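Local atomic coordinates of putative membrane anchored protein (Corynebacterium diphtheriae, PDB entry 3LSO), a protein that is of unknown function but, as a predicted membrane-anchored protein of Corynebacterium diphtheriae, probably displays a string of beta-rich modules at the cell surface. Residues Ser35-Leu40 / Asp168-Asn173; Lys218-Met223 / Val240-Asp245; Ser306-Leu311 / Glu448-Ile453. All coordinates share one frame; numbering follows the deposited sequence.

How the interactions relate
Interactions 1, 2 and 3 follow one another along an elongated, helix-free chain, each closing before the next opens. Interaction 1 lies at one extremity, in the DIP2116-like N-terminal domain, where strands 25-36 and 170-177 pair. Interaction 2 joins loops beside strand 234-241, at the border of a five-stranded sheet; its centre is about 59 Å from that of interaction 1. Interaction 3, in the part that ends with strand 440-453, is, centre to centre, about 39 Å from interaction 2 and 83 Å from interaction 1, across the chain's centre. None touches another and no two share a sheet, so each is a local contact within its own beta-rich part of an extended molecule.

Interaction 1: Ser35-Leu40 / Asp168-Asn173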
loop_
_atom_site.group_PDB
_atom_site.type_symbol
_atom_site.label_atom_id
_atom_site.label_comp_id
_atom_site.label_asym_id
_atom_site.label_seq_id
_atom_site.Cartn_x
_atom_site.Cartn_y
_atom_site.Cartn_z
ATOM N N SER B 35 -47.530 28.288 10.343
ATOM C CA SER B 35 -47.954 29.655 10.618
ATOM C C SER B 35 -48.455 30.270 9.306
ATOM O O SER B 35 -47.714 30.408 8.330
ATOM C CB SER B 35 -46.812 30.471 11.219
ATOM O OG SER B 35 -47.271 31.740 11.653
ATOM N N ALA B 36 -49.737 30.589 9.277
ATOM C CA ALA B 36 -50.360 31.170 8.096
ATOM C C ALA B 36 -51.001 32.506 8.425
ATOM O O ALA B 36 -51.303 32.801 9.591
ATOM C CB ALA B 36 -51.411 30.221 7.527
ATOM N N ALA B 37 -51.213 33.296 7.380
ATOM C CA ALA B 37 -51.968 34.526 7.469
ATOM C C ALA B 37 -51.299 35.515 8.407
ATOM O O ALA B 37 -51.899 35.981 9.369
ATOM C CB ALA B 37 -53.373 34.230 7.917
ATOM N N TRP B 38 -50.036 35.816 8.148
ATOM C CA TRP B 38 -49.365 36.863 8.899
ATOM C C TRP B 38 -49.372 36.556 10.403
ATOM O O TRP B 38 -49.472 37.460 11.243
ATOM C CB TRP B 38 -50.031 38.209 8.555
ATOM C CG TRP B 38 -50.016 38.405 7.074
ATOM C CD1 TRP B 38 -48.947 38.762 6.324
ATOM C CD2 TRP B 38 -51.083 38.168 6.159
ATOM N NE1 TRP B 38 -49.282 38.803 5.001
ATOM C CE2 TRP B 38 -50.590 38.437 4.866
ATOM C CE3 TRP B 38 -52.406 37.757 6.302
ATOM C CZ2 TRP B 38 -51.367 38.308 3.721
ATOM C CZ3 TRP B 38 -53.188 37.637 5.163
ATOM C CH2 TRP B 38 -52.662 37.915 3.889
ATOM N N GLY B 39 -49.276 35.260 10.709
ATOM C CA GLY B 39 -49.266 34.737 12.072
ATOM C C GLY B 39 -50.617 34.537 12.764
ATOM O O GLY B 39 -50.669 34.097 13.924
ATOM N N LEU B 40 -51.710 34.848 12.070
ATOM C CA LEU B 40 -53.037 34.792 12.687
ATOM C C LEU B 40 -53.703 33.408 12.592
ATOM O O LEU B 40 -54.814 33.216 13.069
ATOM C CB LEU B 40 -53.954 35.880 12.107
ATOM C CG LEU B 40 -53.560 37.347 12.312
ATOM C CD1 LEU B 40 -54.211 38.252 11.276
ATOM C CD2 LEU B 40 -53.877 37.835 13.722
ATOM N N ASP B 168 -54.378 29.558 -1.929
ATOM C CA ASP B 168 -55.561 30.427 -2.108
ATOM C C ASP B 168 -55.316 31.924 -1.780
ATOM O O ASP B 168 -56.204 32.600 -1.249
ATOM C CB ASP B 168 -56.765 29.896 -1.282
ATOM C CG ASP B 168 -57.563 28.766 -1.987
ATOM O OD1 ASP B 168 -56.988 27.960 -2.770
ATOM O OD2 ASP B 168 -58.792 28.682 -1.720
ATOM N N GLY B 169 -54.131 32.437 -2.101
ATOM C CA GLY B 169 -53.767 33.805 -1.717
ATOM C C GLY B 169 -53.116 33.907 -0.333
ATOM O O GLY B 169 -52.576 34.960 0.021
ATOM N N TYR B 170 -53.169 32.834 0.458
ATOM C CA TYR B 170 -52.557 32.839 1.781
ATOM C C TYR B 170 -51.152 32.323 1.668
ATOM O O TYR B 170 -50.855 31.577 0.748
ATOM C CB TYR B 170 -53.339 31.962 2.756
ATOM C CG TYR B 170 -54.590 32.606 3.278
ATOM C CD1 TYR B 170 -54.538 33.527 4.318
ATOM C CD2 TYR B 170 -55.830 32.304 2.728
ATOM C CE1 TYR B 170 -55.702 34.131 4.809
ATOM C CE2 TYR B 170 -57.002 32.896 3.216
ATOM C CZ TYR B 170 -56.925 33.811 4.256
ATOM O OH TYR B 170 -58.070 34.411 4.724
ATOM N N THR B 171 -50.291 32.718 2.601
ATOM C CA THR B 171 -48.936 32.181 2.692
ATOM C C THR B 171 -48.786 31.444 4.008
ATOM O O THR B 171 -49.081 32.002 5.062
ATOM C CB THR B 171 -47.907 33.309 2.626
ATOM O OG1 THR B 171 -47.901 33.850 1.312
ATOM C CG2 THR B 171 -46.528 32.810 2.921
ATOM N N ALA B 172 -48.331 30.196 3.953
ATOM C CA ALA B 172 -48.082 29.433 5.182
ATOM C C ALA B 172 -46.640 28.946 5.325
ATOM O O ALA B 172 -46.076 28.359 4.390
ATOM C CB ALA B 172 -49.048 28.268 5.303
ATOM N N ASN B 173 -46.055 29.186 6.499
ATOM C CA ASN B 173 -44.694 28.752 6.779
ATOM C C ASN B 173 -44.711 27.558 7.705
ATOM O O ASN B 173 -45.129 27.657 8.846
ATOM C CB ASN B 173 -43.869 29.883 7.398
ATOM C CG ASN B 173 -43.815 31.122 6.519
ATOM O OD1 ASN B 173 -43.471 31.056 5.327
ATOM N ND2 ASN B 173 -44.156 32.270 7.106
#
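Tyr170 leans its ring toward the bend that Ala37 and Trp38 make at the end of strand 25-36. From CB, a chi1 of -78° sets CG anti to the carbonyl carbon and swings the ring to the Ala37 side. Beyond CG, Tyr170 CD1 lies 3.8 Å from Ala37 CB, and Tyr170 CE1, the next ring atom, is 3.9 Å from that same methyl. Tyr170 CE1 is also 4.3 Å from Trp38 CZ3, a loose and oblique meeting of two rings on the protein surface. Beside this apolar patch the backbones zip together as antiparallel strands. Ser35 and Asn173 form a hydrogen-bonded pair: Ser35 N gives to Asn173 O at 2.9 Å, and Asn173 N returns the bond to Ser35 O at 2.8 Å. The next pair, Ala36 with Ala172, is non-hydrogen-bonded, and its methyls meet on the face opposite the Ser35 and Asn173 side chains, Ala36 CB to Ala172 CB 3.8 Å. Past it the ladder frays, since Ala37 N reaches Thr171 O through a weak bond of 3.4 Å. Asn173 OD1 is hydrogen-bonded to Thr164 OG1 on strand 150-167. Ala37 to Leu40 then make a type I' turn, Leu40 N bonded back to Ala37 O. Such a turn is characteristic of a tight beta hairpin, here linking strands 25-36 and 41-54, and the setting is consistent with the E-set, immunoglobulin-like relationship of this domain.

Interaction 2: Lys218-Met223 / Val240-Asp245; sequences KLNEKM and VPVTED
Met223, modelled as selenomethionine, reaches across to the backbone of Val242 and Thr243 and has the largest share of the contact. Its CG stands anti to the backbone N (chi1 -171°), which sends the chain toward Val242 and Thr243, and a bend at chi2 (-142°) carries the end along the opposite loop. There CG and CE of Met223 both lie beside the carbonyl oxygen of Val242, while Met223 CE also rests 3.8 Å from Thr243 CA. Glu244 comes in from another direction. Its CB starts out facing away, but chi2 near -84° folds the chain back, and the side chain crosses that of Met223 at about a right angle, with Glu244 CG 3.9 Å from Met223 SE. Deeper in, the Asn220 side chain points toward Val242, and the two slide past each other in opposite directions. The turn that presents both Asn220 and Met223 is of type I and runs from one to the other, with Met223 N bonded to Asn220 O at 2.7 Å. Val242 also packs on Val215, and Asn220 on Asn246. With no helix nearby, the contact ties the loop between strands 208-214 and 226-231 to the one leaving strand 234-241, an outermost strand that pairs with 226-231.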
loop_
_atom_site.group_PDB
_atom_site.type_symbol
_atom_site.label_atom_id
_atom_site.label_comp_id
_atom_site.label_asym_id
_atom_site.label_seq_id
_atom_site.Cartn_x
_atom_site.Cartn_y
_atom_site.Cartn_z
ATOM N N LYS B 218 -3.635 14.763 -10.109
ATOM C CA LYS B 218 -4.226 15.907 -9.433
ATOM C C LYS B 218 -3.246 16.980 -8.982
ATOM O O LYS B 218 -3.569 18.169 -9.029
ATOM C CB LYS B 218 -5.074 15.434 -8.262
ATOM C CG LYS B 218 -6.512 15.198 -8.670
ATOM C CD LYS B 218 -7.229 14.288 -7.694
ATOM C CE LYS B 218 -8.720 14.588 -7.680
ATOM N NZ LYS B 218 -9.356 13.896 -6.533
ATOM N N LEU B 219 -2.053 16.564 -8.570
ATOM C CA LEU B 219 -1.078 17.487 -7.992
ATOM C C LEU B 219 -0.161 18.103 -9.048
ATOM O O LEU B 219 0.697 18.941 -8.746
ATOM C CB LEU B 219 -0.281 16.775 -6.903
ATOM C CG LEU B 219 -1.153 16.185 -5.791
ATOM C CD1 LEU B 219 -0.415 15.091 -5.065
ATOM C CD2 LEU B 219 -1.633 17.267 -4.817
ATOM N N ASN B 220 -0.374 17.697 -10.294
ATOM C CA ASN B 220 0.425 18.159 -11.411
ATOM C C ASN B 220 -0.452 18.580 -12.585
ATOM O O ASN B 220 -0.060 18.440 -13.748
ATOM C CB ASN B 220 1.370 17.041 -11.840
ATOM C CG ASN B 220 2.699 17.560 -12.329
ATOM O OD1 ASN B 220 2.976 17.553 -13.532
ATOM N ND2 ASN B 220 3.535 18.024 -11.399
ATOM N N GLU B 221 -1.636 19.105 -12.272
ATOM C CA GLU B 221 -2.648 19.405 -13.282
ATOM C C GLU B 221 -2.107 20.264 -14.433
ATOM O O GLU B 221 -2.669 20.266 -15.532
ATOM C CB GLU B 221 -3.878 20.052 -12.637
ATOM N N LYS B 222 -1.009 20.976 -14.183
ATOM C CA LYS B 222 -0.412 21.832 -15.206
ATOM C C LYS B 222 1.004 21.409 -15.601
ATOM O O LYS B 222 1.726 22.184 -16.233
ATOM C CB LYS B 222 -0.434 23.291 -14.758
HETATM N N MSE B 223 1.374 20.173 -15.254
HETATM C CA MSE B 223 2.741 19.653 -15.432
HETATM C C MSE B 223 3.784 20.743 -15.161
HETATM O O MSE B 223 4.371 21.299 -16.091
HETATM C CB MSE B 223 2.937 19.025 -16.829
HETATM C CG MSE B 223 4.272 18.257 -17.010
HETATM SE SE MSE B 223 5.099 18.468 -18.802
HETATM C CE MSE B 223 6.955 17.937 -18.380
ATOM N N VAL B 240 13.886 16.459 -9.769
ATOM C CA VAL B 240 13.604 16.011 -11.135
ATOM C C VAL B 240 12.225 16.484 -11.647
ATOM O O VAL B 240 11.232 16.345 -10.942
ATOM C CB VAL B 240 13.693 14.469 -11.212
ATOM C CG1 VAL B 240 13.432 13.977 -12.632
ATOM C CG2 VAL B 240 15.056 13.984 -10.727
ATOM N N PRO B 241 12.153 17.040 -12.874
ATOM C CA PRO B 241 10.829 17.455 -13.345
ATOM C C PRO B 241 9.935 16.251 -13.634
ATOM O O PRO B 241 10.439 15.200 -14.025
ATOM C CB PRO B 241 11.135 18.216 -14.640
ATOM C CG PRO B 241 12.453 17.718 -15.084
ATOM C CD PRO B 241 13.214 17.362 -13.847
ATOM N N VAL B 242 8.629 16.411 -13.433
ATOM C CA VAL B 242 7.665 15.342 -13.674
ATOM C C VAL B 242 7.121 15.443 -15.084
ATOM O O VAL B 242 6.604 16.491 -15.467
ATOM C CB VAL B 242 6.478 15.427 -12.704
ATOM C CG1 VAL B 242 5.433 14.396 -13.069
ATOM C CG2 VAL B 242 6.939 15.234 -11.264
ATOM N N THR B 243 7.204 14.349 -15.839
ATOM C CA THR B 243 6.792 14.329 -17.252
ATOM C C THR B 243 5.270 14.351 -17.453
ATOM O O THR B 243 4.505 14.297 -16.492
ATOM C CB THR B 243 7.382 13.112 -17.993
ATOM O OG1 THR B 243 6.809 11.908 -17.469
ATOM C CG2 THR B 243 8.909 13.064 -17.826
ATOM N N GLU B 244 4.843 14.446 -18.713
ATOM C CA GLU B 244 3.423 14.351 -19.075
ATOM C C GLU B 244 2.875 13.023 -18.568
ATOM O O GLU B 244 1.822 12.966 -17.926
ATOM C CB GLU B 244 3.249 14.424 -20.596
ATOM C CG GLU B 244 3.541 15.787 -21.219
ATOM C CD GLU B 244 2.348 16.740 -21.161
ATOM O OE1 GLU B 244 1.724 16.864 -20.074
ATOM O OE2 GLU B 244 2.044 17.373 -22.205
ATOM N N ASP B 245 3.630 11.970 -18.867
ATOM C CA ASP B 245 3.390 10.612 -18.411
ATOM C C ASP B 245 3.033 10.549 -16.923
ATOM O O ASP B 245 2.408 9.587 -16.472
ATOM C CB ASP B 245 4.660 9.790 -18.678
ATOM C CG ASP B 245 4.410 8.290 -18.675
ATOM O OD1 ASP B 245 3.363 7.864 -19.216
ATOM O OD2 ASP B 245 5.269 7.539 -18.147
#

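Interaction 3: Ser306-Leu311 / Glu448-Ile453; sequences SATSLL and ETAFEI
Thr308 carries its hydroxyl between the backbone N and the carbonyl carbon (chi1 60°), and this rotation aims OG1 at Ala450. In Glu448, chi1 (-70°) places CG near Ala307 CB and Thr308 O, and the bend at chi2 (73°) leads the carboxylate away. Thr308 OG1 donates to Ala450 O at 2.8 Å, arriving in the carbonyl plane on a lone pair. The backbone of the same threonine makes the other bond: Thr308 N gives to Glu448 O at 2.9 Å, nearly straight at the hydrogen, but from above the carbonyl plane. One residue thus grips the chain by its main chain and its hydroxyl just where strand 440-453 turns a corner at Glu448 and Thr449. After strand 298-303, the chain crosses here from one sheet to another, and beyond Leu311 it continues as 314-316, parallel to 440-453. That switch resembles the A-to-A' crossing of immunoglobulin-like sandwiches, in which A' runs parallel to the last strand. Glu448 CA also sits 3.3 Å from Thr308 O in a CA-H...O contact. An apolar touch joins Ala307 CB to Glu448 CB at 3.8 Å. Separately, the Ala450 methyl, CB, lies against the Ser309 carbonyl, 4.0 Å from Ser309 O. Thr449 turns away from the loop, its OG1 hydrogen-bonded to Phe429 N and Ile446 O.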
loop_
_atom_site.group_PDB
_atom_site.type_symbol
_atom_site.label_atom_id
_atom_site.label_comp_id
_atom_site.label_asym_id
_atom_site.label_seq_id
_atom_site.Cartn_x
_atom_site.Cartn_y
_atom_site.Cartn_z
ATOM N N SER B 306 16.728 -20.911 10.055
ATOM C CA SER B 306 15.601 -20.326 9.363
ATOM C C SER B 306 15.987 -19.871 7.985
ATOM O O SER B 306 17.134 -19.518 7.733
ATOM C CB SER B 306 15.058 -19.137 10.139
ATOM O OG SER B 306 14.594 -19.550 11.408
ATOM N N ALA B 307 15.029 -19.897 7.075
ATOM C CA ALA B 307 15.260 -19.338 5.763
ATOM C C ALA B 307 15.002 -17.868 5.967
ATOM O O ALA B 307 13.947 -17.503 6.476
ATOM C CB ALA B 307 14.281 -19.907 4.771
ATOM N N THR B 308 15.955 -17.015 5.629
ATOM C CA THR B 308 15.687 -15.592 5.684
ATOM C C THR B 308 15.438 -15.128 4.257
ATOM O O THR B 308 15.108 -15.933 3.404
ATOM C CB THR B 308 16.826 -14.856 6.328
ATOM O OG1 THR B 308 18.010 -15.072 5.553
ATOM C CG2 THR B 308 17.025 -15.369 7.726
ATOM N N SER B 309 15.581 -13.849 3.979
ATOM C CA SER B 309 15.376 -13.360 2.634
ATOM C C SER B 309 16.079 -12.026 2.621
ATOM O O SER B 309 16.448 -11.524 3.681
ATOM C CB SER B 309 13.897 -13.173 2.371
ATOM O OG SER B 309 13.381 -12.092 3.141
ATOM N N LEU B 310 16.272 -11.422 1.457
ATOM C CA LEU B 310 16.988 -10.145 1.461
ATOM C C LEU B 310 16.117 -8.956 1.815
ATOM O O LEU B 310 16.642 -7.905 2.164
ATOM C CB LEU B 310 17.831 -9.915 0.194
ATOM C CG LEU B 310 17.351 -10.601 -1.077
ATOM C CD1 LEU B 310 16.215 -9.773 -1.670
ATOM C CD2 LEU B 310 18.468 -10.773 -2.070
ATOM N N LEU B 311 14.798 -9.118 1.772
ATOM C CA LEU B 311 13.913 -8.045 2.226
ATOM C C LEU B 311 13.999 -7.982 3.746
ATOM O O LEU B 311 13.952 -6.903 4.338
ATOM C CB LEU B 311 12.459 -8.258 1.746
ATOM N N GLU B 448 18.092 -17.278 0.933
ATOM C CA GLU B 448 17.512 -17.763 2.187
ATOM C C GLU B 448 18.582 -17.850 3.275
ATOM O O GLU B 448 18.266 -18.188 4.426
ATOM C CB GLU B 448 16.805 -19.108 2.024
ATOM C CG GLU B 448 15.522 -19.048 1.225
ATOM C CD GLU B 448 15.732 -18.838 -0.278
ATOM O OE1 GLU B 448 16.889 -18.692 -0.751
ATOM O OE2 GLU B 448 14.717 -18.814 -1.004
ATOM N N THR B 449 19.828 -17.532 2.924
ATOM C CA THR B 449 20.896 -17.502 3.900
ATOM C C THR B 449 21.343 -16.063 4.196
ATOM O O THR B 449 22.308 -15.831 4.917
ATOM C CB THR B 449 22.102 -18.378 3.442
ATOM O OG1 THR B 449 22.816 -17.746 2.361
ATOM C CG2 THR B 449 21.614 -19.773 3.015
ATOM N N ALA B 450 20.624 -15.086 3.650
ATOM C CA ALA B 450 21.083 -13.688 3.722
ATOM C C ALA B 450 21.148 -13.152 5.152
ATOM O O ALA B 450 20.244 -13.424 5.941
ATOM C CB ALA B 450 20.178 -12.801 2.887
ATOM N N PHE B 451 22.176 -12.375 5.467
ATOM C CA PHE B 451 22.230 -11.690 6.744
ATOM C C PHE B 451 22.685 -10.260 6.556
ATOM O O PHE B 451 23.355 -9.951 5.582
ATOM C CB PHE B 451 23.124 -12.439 7.736
ATOM C CG PHE B 451 24.597 -12.468 7.368
ATOM C CD1 PHE B 451 25.452 -11.448 7.766
ATOM C CD2 PHE B 451 25.129 -13.534 6.673
ATOM C CE1 PHE B 451 26.774 -11.473 7.461
ATOM C CE2 PHE B 451 26.465 -13.565 6.362
ATOM C CZ PHE B 451 27.286 -12.531 6.760
ATOM N N GLU B 452 22.303 -9.384 7.478
ATOM C CA GLU B 452 22.738 -8.000 7.418
ATOM C C GLU B 452 23.586 -7.671 8.621
ATOM O O GLU B 452 23.232 -8.008 9.734
ATOM C CB GLU B 452 21.555 -7.029 7.319
ATOM C CG GLU B 452 21.934 -5.666 6.715
ATOM C CD GLU B 452 20.757 -4.726 6.434
ATOM O OE1 GLU B 452 19.606 -5.194 6.287
ATOM O OE2 GLU B 452 21.001 -3.498 6.356
ATOM N N ILE B 453 24.729 -7.047 8.373
ATOM C CA ILE B 453 25.489 -6.386 9.411
ATOM C C ILE B 453 24.994 -4.970 9.451
ATOM O O ILE B 453 25.154 -4.242 8.482
ATOM C CB ILE B 453 26.980 -6.367 9.075
ATOM C CG1 ILE B 453 27.539 -7.793 8.978
ATOM C CG2 ILE B 453 27.744 -5.511 10.071
ATOM C CD1 ILE B 453 27.389 -8.618 10.216
#